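Local coordinates for alkaline phosphatase (Antarctic bacterium, PDB 2W5V), which probably hydrolyses phosphate monoesters as a cold-adapted alkaline phosphatase, using bound zinc and magnesium ions, at residues M156-T159 / E160-L163; G169-N172 / Y173-R177; A264-A267 / S268-I271; K289-G292 / N293-V296; H365-L368 / K369-W373. The protein carries 1 engineered substitution. One frame throughout, in Å; residues are numbered along the deposited sequence.

How the contacts relate
All five contacts are local, at a helix end or along a helix. Contact 3 lies at the surface; the other four are partly buried. Contacts 1 and 2 flank strand 165-169 and touch through Met156 with Arg177 and Met158 with Phe174. Contacts 3 and 4 mark the two ends of helix 267-291, about 33 Å apart between centres: the first is an N-cap that also binds magnesium, the second an exit into strand 294-299. Contact 5, on helix 362-371, meets contact 4 where Val370 packs on Leu295. Hydroxyls bonded to backbone carbonyls recur in contacts 1, 2 and 5, whereas in contacts 3 and 4 the key acceptor is a side-chain oxygen, of Asn266 and Asp291.

Contact 1. Residues M156-T159 / E160-L163; sequences MDMT and ESDL
Glu160 folds back along the end region of helix 151-158. Its CB lies 3.7 Å from Asp157 O, and CG meets the hydroxyl of Thr159. Beyond CG the chain runs extended, which carries the carboxylate back along the helix: CD comes 3.8 Å from Met156 O, OE2 reaches CG of Met156, and OE1 stands 3.7 Å from Asp157 OD1, with the two carboxylate planes 51° apart. A type I beta turn runs from Met158 to Ser161. Met158 O accepts twice from Ser161, from OG at 2.8 Å, near the carbonyl plane, and from N at 3.1 Å, well above it. With chi1 at 73°, the serine OG sits between its own backbone N and carbonyl carbon and can reach back to this oxygen. Thr159 OG1 donates to Met156 O at 2.7 Å, in the carbonyl plane. A valine in place of Thr159 would probably deprive Met156 O of this short bond, leaving it the weak one from the backbone N at the same position. On the buried side, SD of Met158 touches CD1 of Leu163 at 3.6 Å, the side chains crossing at about a right angle beside Tyr142. Asp157, His144 and Glu153 have been seen to bind a magnesium ion in this protein, though not in this chain; the nearness of the Asp157 and Glu160 carboxylates is likely to raise their affinity for protons or cations.

Contact 2. Residues G169-N172 / Y173-R177; sequences GGLN and YFTKR
Leu171 lays its CD1 against CG2 of Thr175, 3.7 Å away, across one turn of the short helix 172-175, which follows strand 165-169 of the central, largely parallel sheet. The carbonyl of Leu171 gathers three donors at the start of this helix. Thr175 N lies 3.0 Å from Leu171 O, nearly along the C=O axis, while Phe174 N and the Thr175 hydroxyl both stand above the carbonyl plane, Thr175 OG1 at 3.2 Å from the same oxygen. The hydroxyl is turned to this oxygen by a chi1 of 71°, which at the same time sets CG2 facing the leucine. A glycine in place of Thr175 would probably deprive Leu171 O of its hydroxyl donor and open a gap beside the leucine methyl. Before the helix, Gly170 O accepts from Tyr173 N and lies at the edges of two rings, 3.4 Å from CD2 of Phe174 and 3.5 Å from CD1 of Tyr173. The polar ends of Asn172 and Tyr173 are both held by the carboxylate of Glu218, and Phe174 packs against Val183 and Leu187 of helix 183-188. After the helix, the Arg177 guanidinium turns back edge-on: its NH1 donates to Tyr173 O at 2.9 Å, nearly in line with the C=O bond, and also bonds Glu152 O.

Contact 3. Residues A264-A267 / S268-I271; sequences ANNA and SYLI. With MG (magnesium ion), chain J.
The side chain of Asn266 swings its CG opposite the backbone N (chi1 -176°), while the hydroxyl of Ser268 is set between its own N and carbonyl carbon (chi1 69°), and these two rotations bring OD1 and OG together on one magnesium ion. Asn266 OD1 and Ser268 OG each bind the magnesium at 2.5 Å, and four waters complete six ligands. One of those waters also accepts from Asn266 ND2, another from Ser268 N at 3.0 Å, so the water shell is tied back to the protein. Asn266 is at the same time the N-cap of helix 267-291. Its OD1 accepts from Tyr269 N at 3.1 Å, a nearly straight bond whose donor stands above the amide plane. A single oxygen thus serves cap and metal, and Asn266 CG rests 3.3 Å from Tyr269 CB, with amide and ring planes 69° apart. Asn266 O accepts from Leu270 N as the helix begins. Glu224 shares a hydrogen bond with the Ser268 hydroxyl and Gln257 holds that of Tyr269. The site sits at the surface where helix 258-263 ends in a Schellman motif at Asn265 and the long helix 267-291 begins, with Leu270 and Ile271 packed toward helix 47-52.

Contact 4. Residues K289-G292 / N293-V296; sequences KKDG and NTLV
Two hydrogen bonds from Asn293 and Thr294 converge on one carboxylate oxygen, OD2 of Asp291. The Thr294 hydroxyl OG1 donates to Asp291 OD2 at 2.6 Å and the backbone N of Asn293 at 3.0 Å, the latter bent to 138° at the hydrogen. They come from opposite faces of the carboxylate plane, each well out of it, so the oxygen is gripped between them. The aspartate reaches this place because its CG is anti to the backbone N (chi1 -179°), which sends the group forward past the helix end. The side chains of Asp291 and Thr294 cross at about a right angle. For a carboxylate placed here, the two donors would probably offset the repulsion expected from the partly negative C-terminal end of the helix. The hydroxyl of Thr294 has a further partner in Asn36 ND2, on the adjacent strand 36-42.

The turn joins helix 267-291 to strand 294-299, an alpha-to-beta connection of the alkaline phosphatase alpha/beta fold, and Gly292 makes it with a positive phi of 79°.

Van der Waals contacts are fewer. CB of Asn293 lies 3.3 Å from Asp291 OD2. Behind the turn, Thr294 packs on Phe287 and Ala288 of the same helix and on Ile38 of the neighbouring strand.

Contact 5. Residues H365-L368 / K369-W373; sequences HKIL and KVTKW
Thr371 OG1 lies within bonding range of two carbonyls of the preceding turn, 3.0 Å from Ile367 O and 3.2 Å from Leu368 O, and its one proton may go to either. The oxygen is placed there by a chi1 of 61°, which also leaves Thr371 CG2 3.2 Å from Ile367 O. Thr371 OG1 also accepts from Trp373 N at 3.3 Å, forming an ST turn, and sits above one face of the Trp373 ring, offset toward its rim. Round this centre the helix closes with Thr371 N bonded to Ile367 O, while the following Lys372 N gives Leu368 O only a weak bond; a water links Leu368 O to Trp373 O at 2.8 and 2.7 Å. Apolar contact is looser: CD1 of Leu368 meets CB of Trp373 at 4.0 Å. Lys372, with positive phi, ends the helix and turns the chain so that the indole comes back beside it. Nearer the middle of the helix, Lys366 is held by Glu353 O and makes a cation-pi contact with Tyr358. In the fold, helix 362-371 packs Ile367 and Val370 against strand 294-299, and Leu368 and Trp373 against helix 114-120.

Contact 1. Residues M156-T159 / E160-L163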
loop_
_atom_site.group_PDB
_atom_site.type_symbol
_atom_site.label_atom_id
_atom_site.label_comp_id
_atom_site.label_asym_id
_atom_site.label_seq_id
_atom_site.Cartn_x
_atom_site.Cartn_y
_atom_site.Cartn_z
ATOM N N MET B 156 -10.104 29.300 19.867
ATOM C CA MET B 156 -9.587 30.655 20.009
ATOM C C MET B 156 -8.402 30.903 19.069
ATOM O O MET B 156 -8.258 32.004 18.540
ATOM C CB MET B 156 -9.173 30.938 21.457
ATOM C CG MET B 156 -8.685 32.359 21.674
ATOM S SD MET B 156 -10.047 33.546 21.635
ATOM C CE MET B 156 -10.975 33.026 23.076
ATOM N N ASP B 157 -7.554 29.889 18.873
ATOM C CA ASP B 157 -6.428 29.998 17.939
ATOM C C ASP B 157 -6.896 30.289 16.509
ATOM O O ASP B 157 -6.208 30.976 15.747
ATOM C CB ASP B 157 -5.583 28.718 17.941
ATOM C CG ASP B 157 -4.741 28.563 19.202
ATOM O OD1 ASP B 157 -4.563 29.555 19.949
ATOM O OD2 ASP B 157 -4.244 27.439 19.440
ATOM N N MET B 158 -8.056 29.753 16.144
ATOM C CA MET B 158 -8.616 30.004 14.818
ATOM C C MET B 158 -8.726 31.504 14.563
ATOM O O MET B 158 -8.426 31.986 13.470
ATOM C CB MET B 158 -9.991 29.336 14.670
ATOM C CG MET B 158 -10.731 29.681 13.371
ATOM S SD MET B 158 -9.967 28.921 11.926
ATOM C CE MET B 158 -10.612 27.253 12.052
ATOM N N THR B 159 -9.144 32.242 15.584
ATOM C CA THR B 159 -9.351 33.677 15.446
ATOM C C THR B 159 -8.042 34.436 15.229
ATOM O O THR B 159 -8.058 35.602 14.836
ATOM C CB THR B 159 -10.096 34.269 16.673
ATOM O OG1 THR B 159 -9.174 34.461 17.756
ATOM C CG2 THR B 159 -11.227 33.337 17.104
ATOM N N GLU B 160 -6.916 33.778 15.491
ATOM C CA GLU B 160 -5.607 34.414 15.348
ATOM C C GLU B 160 -4.843 33.831 14.157
ATOM O O GLU B 160 -3.693 34.188 13.901
ATOM C CB GLU B 160 -4.776 34.220 16.617
ATOM C CG GLU B 160 -5.477 34.613 17.915
ATOM C CD GLU B 160 -4.938 33.851 19.122
ATOM O OE1 GLU B 160 -3.991 33.051 18.949
ATOM O OE2 GLU B 160 -5.463 34.043 20.242
ATOM N N SER B 161 -5.488 32.922 13.438
ATOM C CA SER B 161 -4.823 32.217 12.351
ATOM C C SER B 161 -4.888 33.005 11.048
ATOM O O SER B 161 -5.540 34.041 10.969
ATOM C CB SER B 161 -5.441 30.831 12.153
ATOM O OG SER B 161 -6.719 30.926 11.545
ATOM N N ASP B 162 -4.221 32.486 10.021
ATOM C CA ASP B 162 -4.161 33.143 8.721
ATOM C C ASP B 162 -5.210 32.591 7.749
ATOM O O ASP B 162 -5.333 33.070 6.621
ATOM C CB ASP B 162 -2.759 32.983 8.125
ATOM C CG ASP B 162 -1.691 33.700 8.939
ATOM O OD1 ASP B 162 -1.822 34.933 9.128
ATOM O OD2 ASP B 162 -0.722 33.032 9.378
ATOM N N LEU B 163 -5.964 31.589 8.193
ATOM C CA LEU B 163 -6.969 30.944 7.349
ATOM C C LEU B 163 -7.920 31.942 6.702
ATOM O O LEU B 163 -8.369 32.894 7.345
ATOM C CB LEU B 163 -7.784 29.945 8.163
ATOM C CG LEU B 163 -7.166 28.573 8.376
ATOM C CD1 LEU B 163 -8.162 27.687 9.101
ATOM C CD2 LEU B 163 -6.772 27.980 7.033
HETATM O O HOH W 1 -7.785 36.000 12.019
#

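Contact 2. Residues G169-N172 / Y173-R177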
loop_
_atom_site.group_PDB
_atom_site.type_symbol
_atom_site.label_atom_id
_atom_site.label_comp_id
_atom_site.label_asym_id
_atom_site.label_seq_id
_atom_site.Cartn_x
_atom_site.Cartn_y
_atom_site.Cartn_z
ATOM N N GLY B 169 -17.701 20.968 11.485
ATOM C CA GLY B 169 -18.542 21.049 12.667
ATOM C C GLY B 169 -17.831 21.818 13.770
ATOM O O GLY B 169 -16.849 22.521 13.510
ATOM N N GLY B 170 -18.329 21.692 14.997
ATOM C CA GLY B 170 -17.665 22.258 16.159
ATOM C C GLY B 170 -18.192 23.590 16.660
ATOM O O GLY B 170 -17.484 24.312 17.362
ATOM N N LEU B 171 -19.434 23.923 16.324
ATOM C CA LEU B 171 -20.016 25.178 16.796
ATOM C C LEU B 171 -19.930 25.305 18.320
ATOM O O LEU B 171 -19.783 26.402 18.860
ATOM C CB LEU B 171 -21.469 25.314 16.333
ATOM C CG LEU B 171 -22.159 26.649 16.630
ATOM C CD1 LEU B 171 -21.375 27.813 16.032
ATOM C CD2 LEU B 171 -23.580 26.635 16.098
ATOM N N ASN B 172 -20.025 24.174 19.009
ATOM C CA ASN B 172 -19.942 24.148 20.462
ATOM C C ASN B 172 -18.679 24.813 21.009
ATOM O O ASN B 172 -18.723 25.500 22.030
ATOM C CB ASN B 172 -20.027 22.708 20.986
ATOM C CG ASN B 172 -21.456 22.200 21.082
ATOM O OD1 ASN B 172 -22.412 22.962 20.926
ATOM N ND2 ASN B 172 -21.606 20.903 21.345
ATOM N N TYR B 173 -17.551 24.604 20.338
ATOM C CA TYR B 173 -16.267 25.114 20.834
ATOM C C TYR B 173 -16.117 26.626 20.657
ATOM O O TYR B 173 -15.195 27.244 21.202
ATOM C CB TYR B 173 -15.115 24.332 20.194
ATOM C CG TYR B 173 -15.271 22.855 20.463
ATOM C CD1 TYR B 173 -15.866 22.014 19.528
ATOM C CD2 TYR B 173 -14.881 22.310 21.682
ATOM C CE1 TYR B 173 -16.041 20.664 19.792
ATOM C CE2 TYR B 173 -15.047 20.964 21.950
ATOM C CZ TYR B 173 -15.629 20.148 21.005
ATOM O OH TYR B 173 -15.799 18.812 21.277
ATOM N N PHE B 174 -17.048 27.217 19.920
ATOM C CA PHE B 174 -17.067 28.661 19.704
ATOM C C PHE B 174 -18.172 29.394 20.484
ATOM O O PHE B 174 -18.012 30.562 20.844
ATOM C CB PHE B 174 -17.211 28.963 18.209
ATOM C CG PHE B 174 -16.026 28.547 17.391
ATOM C CD1 PHE B 174 -15.031 29.457 17.075
ATOM C CD2 PHE B 174 -15.900 27.243 16.943
ATOM C CE1 PHE B 174 -13.933 29.074 16.320
ATOM C CE2 PHE B 174 -14.803 26.853 16.189
ATOM C CZ PHE B 174 -13.821 27.770 15.876
ATOM N N THR B 175 -19.288 28.720 20.740
ATOM C CA THR B 175 -20.453 29.400 21.298
ATOM C C THR B 175 -21.031 28.777 22.566
ATOM O O THR B 175 -21.959 29.328 23.156
ATOM C CB THR B 175 -21.591 29.486 20.274
ATOM O OG1 THR B 175 -22.148 28.181 20.077
ATOM C CG2 THR B 175 -21.085 30.035 18.953
ATOM N N LYS B 176 -20.513 27.625 22.968
ATOM C CA LYS B 176 -20.984 26.974 24.186
ATOM C C LYS B 176 -19.801 26.402 24.943
ATOM O O LYS B 176 -19.678 25.187 25.114
ATOM C CB LYS B 176 -22.016 25.891 23.857
ATOM C CG LYS B 176 -23.250 26.438 23.145
ATOM C CD LYS B 176 -24.256 25.352 22.806
ATOM C CE LYS B 176 -25.394 25.917 21.966
ATOM N NZ LYS B 176 -26.429 24.890 21.654
ATOM N N ARG B 177 -18.931 27.303 25.391
ATOM C CA ARG B 177 -17.652 26.940 25.988
ATOM C C ARG B 177 -17.738 26.934 27.510
ATOM O O ARG B 177 -18.603 27.589 28.096
ATOM C CB ARG B 177 -16.574 27.931 25.545
ATOM C CG ARG B 177 -16.416 28.060 24.031
ATOM C CD ARG B 177 -15.782 29.395 23.639
ATOM N NE ARG B 177 -14.540 29.656 24.362
ATOM C CZ ARG B 177 -13.331 29.279 23.951
ATOM N NH1 ARG B 177 -13.181 28.612 22.809
ATOM N NH2 ARG B 177 -12.267 29.568 24.687
#

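Contact 3. Residues A264-A267 / S268-I271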
loop_
_atom_site.group_PDB
_atom_site.type_symbol
_atom_site.label_atom_id
_atom_site.label_comp_id
_atom_site.label_asym_id
_atom_site.label_seq_id
_atom_site.Cartn_x
_atom_site.Cartn_y
_atom_site.Cartn_z
ATOM N N ALA B 264 -14.711 1.801 15.718
ATOM C CA ALA B 264 -15.923 1.102 16.123
ATOM C C ALA B 264 -15.988 -0.304 15.538
ATOM O O ALA B 264 -16.899 -1.071 15.859
ATOM C CB ALA B 264 -17.148 1.898 15.716
ATOM N N ASN B 265 -15.009 -0.647 14.701
ATOM C CA ASN B 265 -15.048 -1.898 13.938
ATOM C C ASN B 265 -16.385 -2.027 13.210
ATOM O O ASN B 265 -17.044 -3.076 13.244
ATOM C CB ASN B 265 -14.792 -3.110 14.841
ATOM C CG ASN B 265 -13.350 -3.194 15.340
ATOM O OD1 ASN B 265 -12.520 -2.301 15.105
ATOM N ND2 ASN B 265 -13.043 -4.279 16.030
ATOM N N ASN B 266 -16.782 -0.933 12.564
ATOM C CA ASN B 266 -18.063 -0.838 11.871
ATOM C C ASN B 266 -17.853 -0.724 10.358
ATOM O O ASN B 266 -17.630 0.367 9.842
ATOM C CB ASN B 266 -18.835 0.386 12.389
ATOM C CG ASN B 266 -20.228 0.506 11.786
ATOM O OD1 ASN B 266 -20.502 -0.013 10.699
ATOM N ND2 ASN B 266 -21.114 1.203 12.487
ATOM N N ALA B 267 -17.930 -1.843 9.647
ATOM C CA ALA B 267 -17.619 -1.856 8.220
ATOM C C ALA B 267 -18.451 -0.889 7.377
ATOM O O ALA B 267 -17.903 -0.149 6.554
ATOM C CB ALA B 267 -17.709 -3.284 7.647
ATOM N N SER B 268 -19.768 -0.892 7.548
ATOM C CA SER B 268 -20.581 -0.046 6.681
ATOM C C SER B 268 -20.293 1.434 6.931
ATOM O O SER B 268 -20.308 2.237 6.002
ATOM C CB SER B 268 -22.077 -0.343 6.815
ATOM O OG SER B 268 -22.580 0.053 8.074
ATOM N N TYR B 269 -20.031 1.781 8.183
ATOM C CA TYR B 269 -19.668 3.150 8.545
ATOM C C TYR B 269 -18.364 3.518 7.838
ATOM O O TYR B 269 -18.285 4.527 7.124
ATOM C CB TYR B 269 -19.514 3.232 10.066
ATOM C CG TYR B 269 -19.253 4.604 10.662
ATOM C CD1 TYR B 269 -19.424 5.771 9.922
ATOM C CD2 TYR B 269 -18.870 4.724 11.995
ATOM C CE1 TYR B 269 -19.192 7.025 10.495
ATOM C CE2 TYR B 269 -18.638 5.968 12.573
ATOM C CZ TYR B 269 -18.803 7.111 11.819
ATOM O OH TYR B 269 -18.570 8.338 12.403
ATOM N N LEU B 270 -17.346 2.680 8.026
ATOM C CA LEU B 270 -16.041 2.893 7.410
ATOM C C LEU B 270 -16.175 3.024 5.897
ATOM O O LEU B 270 -15.666 3.972 5.291
ATOM C CB LEU B 270 -15.110 1.729 7.749
ATOM C CG LEU B 270 -13.634 1.853 7.378
ATOM C CD1 LEU B 270 -12.810 0.944 8.282
ATOM C CD2 LEU B 270 -13.404 1.520 5.896
ATOM N N ILE B 271 -16.876 2.071 5.292
ATOM C CA ILE B 271 -17.013 2.028 3.843
ATOM C C ILE B 271 -17.733 3.250 3.268
ATOM O O ILE B 271 -17.287 3.837 2.276
ATOM C CB ILE B 271 -17.711 0.732 3.392
ATOM C CG1 ILE B 271 -16.766 -0.454 3.584
ATOM C CG2 ILE B 271 -18.122 0.831 1.936
ATOM C CD1 ILE B 271 -17.425 -1.799 3.376
HETATM MG MG MG J . -22.698 -1.037 10.299
HETATM O O HOH W 2 -23.751 1.082 10.879
HETATM O O HOH W 3 -21.318 -2.810 9.204
HETATM O O HOH W 4 -24.762 -2.312 9.379
HETATM O O HOH W 5 -22.776 -1.801 12.717
#

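Contact 4. Residues K289-G292 / N293-V296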
loop_
_atom_site.group_PDB
_atom_site.type_symbol
_atom_site.label_atom_id
_atom_site.label_comp_id
_atom_site.label_asym_id
_atom_site.label_seq_id
_atom_site.Cartn_x
_atom_site.Cartn_y
_atom_site.Cartn_z
ATOM N N LYS B 289 -7.349 18.900 -13.325
ATOM C CA LYS B 289 -7.171 18.563 -14.736
ATOM C C LYS B 289 -7.596 19.720 -15.638
ATOM O O LYS B 289 -6.958 19.998 -16.657
ATOM C CB LYS B 289 -7.912 17.268 -15.072
ATOM C CG LYS B 289 -7.211 16.044 -14.475
ATOM C CD LYS B 289 -7.730 14.708 -15.010
ATOM C CE LYS B 289 -6.790 13.572 -14.592
ATOM N NZ LYS B 289 -7.233 12.219 -15.056
ATOM N N LYS B 290 -8.663 20.407 -15.244
ATOM C CA LYS B 290 -9.115 21.603 -15.944
ATOM C C LYS B 290 -8.111 22.752 -15.775
ATOM O O LYS B 290 -7.760 23.426 -16.740
ATOM C CB LYS B 290 -10.481 22.046 -15.407
ATOM C CG LYS B 290 -11.224 23.004 -16.313
ATOM C CD LYS B 290 -11.717 24.223 -15.543
ATOM C CE LYS B 290 -12.359 23.841 -14.218
ATOM N NZ LYS B 290 -12.761 25.046 -13.434
ATOM N N ASP B 291 -7.651 22.955 -14.541
ATOM C CA ASP B 291 -6.758 24.060 -14.181
ATOM C C ASP B 291 -5.342 23.913 -14.754
ATOM O O ASP B 291 -4.782 24.868 -15.304
ATOM C CB ASP B 291 -6.690 24.191 -12.651
ATOM C CG ASP B 291 -5.794 25.335 -12.192
ATOM O OD1 ASP B 291 -6.173 26.514 -12.368
ATOM O OD2 ASP B 291 -4.720 25.050 -11.621
ATOM N N GLY B 292 -4.763 22.728 -14.594
ATOM C CA GLY B 292 -3.432 22.440 -15.103
ATOM C C GLY B 292 -2.272 22.966 -14.268
ATOM O O GLY B 292 -1.113 22.673 -14.564
ATOM N N ASN B 293 -2.583 23.731 -13.223
ATOM C CA ASN B 293 -1.569 24.359 -12.375
ATOM C C ASN B 293 -1.715 23.943 -10.921
ATOM O O ASN B 293 -1.234 24.634 -10.020
ATOM C CB ASN B 293 -1.677 25.886 -12.448
ATOM C CG ASN B 293 -1.322 26.433 -13.812
ATOM O OD1 ASN B 293 -0.303 26.062 -14.394
ATOM N ND2 ASN B 293 -2.160 27.329 -14.328
ATOM N N THR B 294 -2.388 22.820 -10.693
ATOM C CA THR B 294 -2.732 22.407 -9.335
ATOM C C THR B 294 -2.203 21.018 -8.997
ATOM O O THR B 294 -2.404 20.056 -9.750
ATOM C CB THR B 294 -4.265 22.414 -9.131
ATOM O OG1 THR B 294 -4.771 23.733 -9.367
ATOM C CG2 THR B 294 -4.635 21.972 -7.718
ATOM N N LEU B 295 -1.534 20.925 -7.856
ATOM C CA LEU B 295 -1.042 19.653 -7.347
ATOM C C LEU B 295 -2.035 19.093 -6.338
ATOM O O LEU B 295 -2.406 19.765 -5.380
ATOM C CB LEU B 295 0.321 19.849 -6.683
ATOM C CG LEU B 295 0.828 18.696 -5.816
ATOM C CD1 LEU B 295 1.263 17.510 -6.687
ATOM C CD2 LEU B 295 1.965 19.160 -4.912
ATOM N N VAL B 296 -2.472 17.865 -6.560
ATOM C CA VAL B 296 -3.371 17.202 -5.630
ATOM C C VAL B 296 -2.636 16.059 -4.955
ATOM O O VAL B 296 -2.107 15.172 -5.626
ATOM C CB VAL B 296 -4.599 16.634 -6.346
ATOM C CG1 VAL B 296 -5.497 15.922 -5.352
ATOM C CG2 VAL B 296 -5.362 17.739 -7.083
#

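Contact 5. Residues H365-L368 / K369-W373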
loop_
_atom_site.group_PDB
_atom_site.type_symbol
_atom_site.label_atom_id
_atom_site.label_comp_id
_atom_site.label_asym_id
_atom_site.label_seq_id
_atom_site.Cartn_x
_atom_site.Cartn_y
_atom_site.Cartn_z
ATOM N N HIS B 365 7.997 18.941 3.682
ATOM C CA HIS B 365 9.190 19.421 3.002
ATOM C C HIS B 365 9.075 19.288 1.492
ATOM O O HIS B 365 9.597 20.112 0.746
ATOM C CB HIS B 365 10.420 18.719 3.563
ATOM C CG HIS B 365 10.650 19.031 5.011
ATOM N ND1 HIS B 365 11.148 20.246 5.437
ATOM C CD2 HIS B 365 10.404 18.313 6.133
ATOM C CE1 HIS B 365 11.218 20.251 6.756
ATOM N NE2 HIS B 365 10.770 19.090 7.204
ATOM N N LYS B 366 8.361 18.259 1.050
ATOM C CA LYS B 366 8.122 18.069 -0.372
ATOM C C LYS B 366 7.158 19.111 -0.941
ATOM O O LYS B 366 7.357 19.584 -2.054
ATOM C CB LYS B 366 7.624 16.644 -0.651
ATOM C CG LYS B 366 8.684 15.567 -0.358
ATOM C CD LYS B 366 8.089 14.165 -0.539
ATOM C CE LYS B 366 9.162 13.086 -0.392
ATOM N NZ LYS B 366 10.120 13.114 -1.536
ATOM N N ILE B 367 6.114 19.468 -0.193
ATOM C CA ILE B 367 5.205 20.522 -0.659
ATOM C C ILE B 367 5.966 21.839 -0.765
ATOM O O ILE B 367 5.856 22.558 -1.751
ATOM C CB ILE B 367 4.002 20.711 0.266
ATOM C CG1 ILE B 367 3.052 19.516 0.155
ATOM C CG2 ILE B 367 3.263 21.996 -0.083
ATOM C CD1 ILE B 367 1.992 19.482 1.262
ATOM N N LEU B 368 6.756 22.137 0.257
ATOM C CA LEU B 368 7.587 23.334 0.239
ATOM C C LEU B 368 8.536 23.309 -0.975
ATOM O O LEU B 368 8.654 24.292 -1.713
ATOM C CB LEU B 368 8.352 23.437 1.564
ATOM C CG LEU B 368 8.949 24.763 2.000
ATOM C CD1 LEU B 368 7.967 25.902 1.757
ATOM C CD2 LEU B 368 9.340 24.682 3.472
ATOM N N LYS B 369 9.179 22.166 -1.207
ATOM C CA LYS B 369 10.124 22.040 -2.310
ATOM C C LYS B 369 9.503 22.299 -3.690
ATOM O O LYS B 369 10.051 23.056 -4.486
ATOM C CB LYS B 369 10.800 20.665 -2.298
ATOM C CG LYS B 369 11.744 20.458 -3.464
ATOM C CD LYS B 369 12.360 19.071 -3.462
ATOM C CE LYS B 369 13.224 18.866 -4.705
ATOM N NZ LYS B 369 13.912 17.543 -4.690
ATOM N N VAL B 370 8.371 21.669 -3.981
ATOM C CA VAL B 370 7.797 21.790 -5.319
ATOM C C VAL B 370 7.141 23.150 -5.589
ATOM O O VAL B 370 7.156 23.625 -6.718
ATOM C CB VAL B 370 6.825 20.626 -5.659
ATOM C CG1 VAL B 370 7.534 19.292 -5.463
ATOM C CG2 VAL B 370 5.567 20.697 -4.812
ATOM N N THR B 371 6.579 23.775 -4.558
ATOM C CA THR B 371 5.932 25.076 -4.729
ATOM C C THR B 371 6.951 26.207 -4.791
ATOM O O THR B 371 6.650 27.281 -5.298
ATOM C CB THR B 371 5.008 25.424 -3.567
ATOM O OG1 THR B 371 5.779 25.496 -2.358
ATOM C CG2 THR B 371 3.877 24.397 -3.437
ATOM N N LYS B 372 8.138 25.968 -4.243
ATOM C CA LYS B 372 9.194 26.988 -4.188
ATOM C C LYS B 372 8.817 28.214 -3.353
ATOM O O LYS B 372 9.391 29.298 -3.510
ATOM C CB LYS B 372 9.655 27.361 -5.608
ATOM C CG LYS B 372 10.033 26.096 -6.402
ATOM C CD LYS B 372 10.566 26.360 -7.797
ATOM C CE LYS B 372 10.905 25.027 -8.467
ATOM N NZ LYS B 372 11.504 25.195 -9.819
ATOM N N TRP B 373 7.869 28.035 -2.437
ATOM C CA TRP B 373 7.517 29.107 -1.512
ATOM C C TRP B 373 8.702 29.462 -0.608
ATOM O O TRP B 373 9.521 28.595 -0.285
ATOM C CB TRP B 373 6.317 28.701 -0.650
ATOM C CG TRP B 373 5.053 28.534 -1.428
ATOM C CD1 TRP B 373 4.742 29.118 -2.625
ATOM C CD2 TRP B 373 3.911 27.757 -1.051
ATOM N NE1 TRP B 373 3.484 28.742 -3.021
ATOM C CE2 TRP B 373 2.950 27.907 -2.072
ATOM C CE3 TRP B 373 3.605 26.954 0.048
ATOM C CZ2 TRP B 373 1.707 27.269 -2.030
ATOM C CZ3 TRP B 373 2.367 26.319 0.088
ATOM C CH2 TRP B 373 1.435 26.483 -0.946
HETATM O O HOH W 6 10.531 26.272 -1.225
#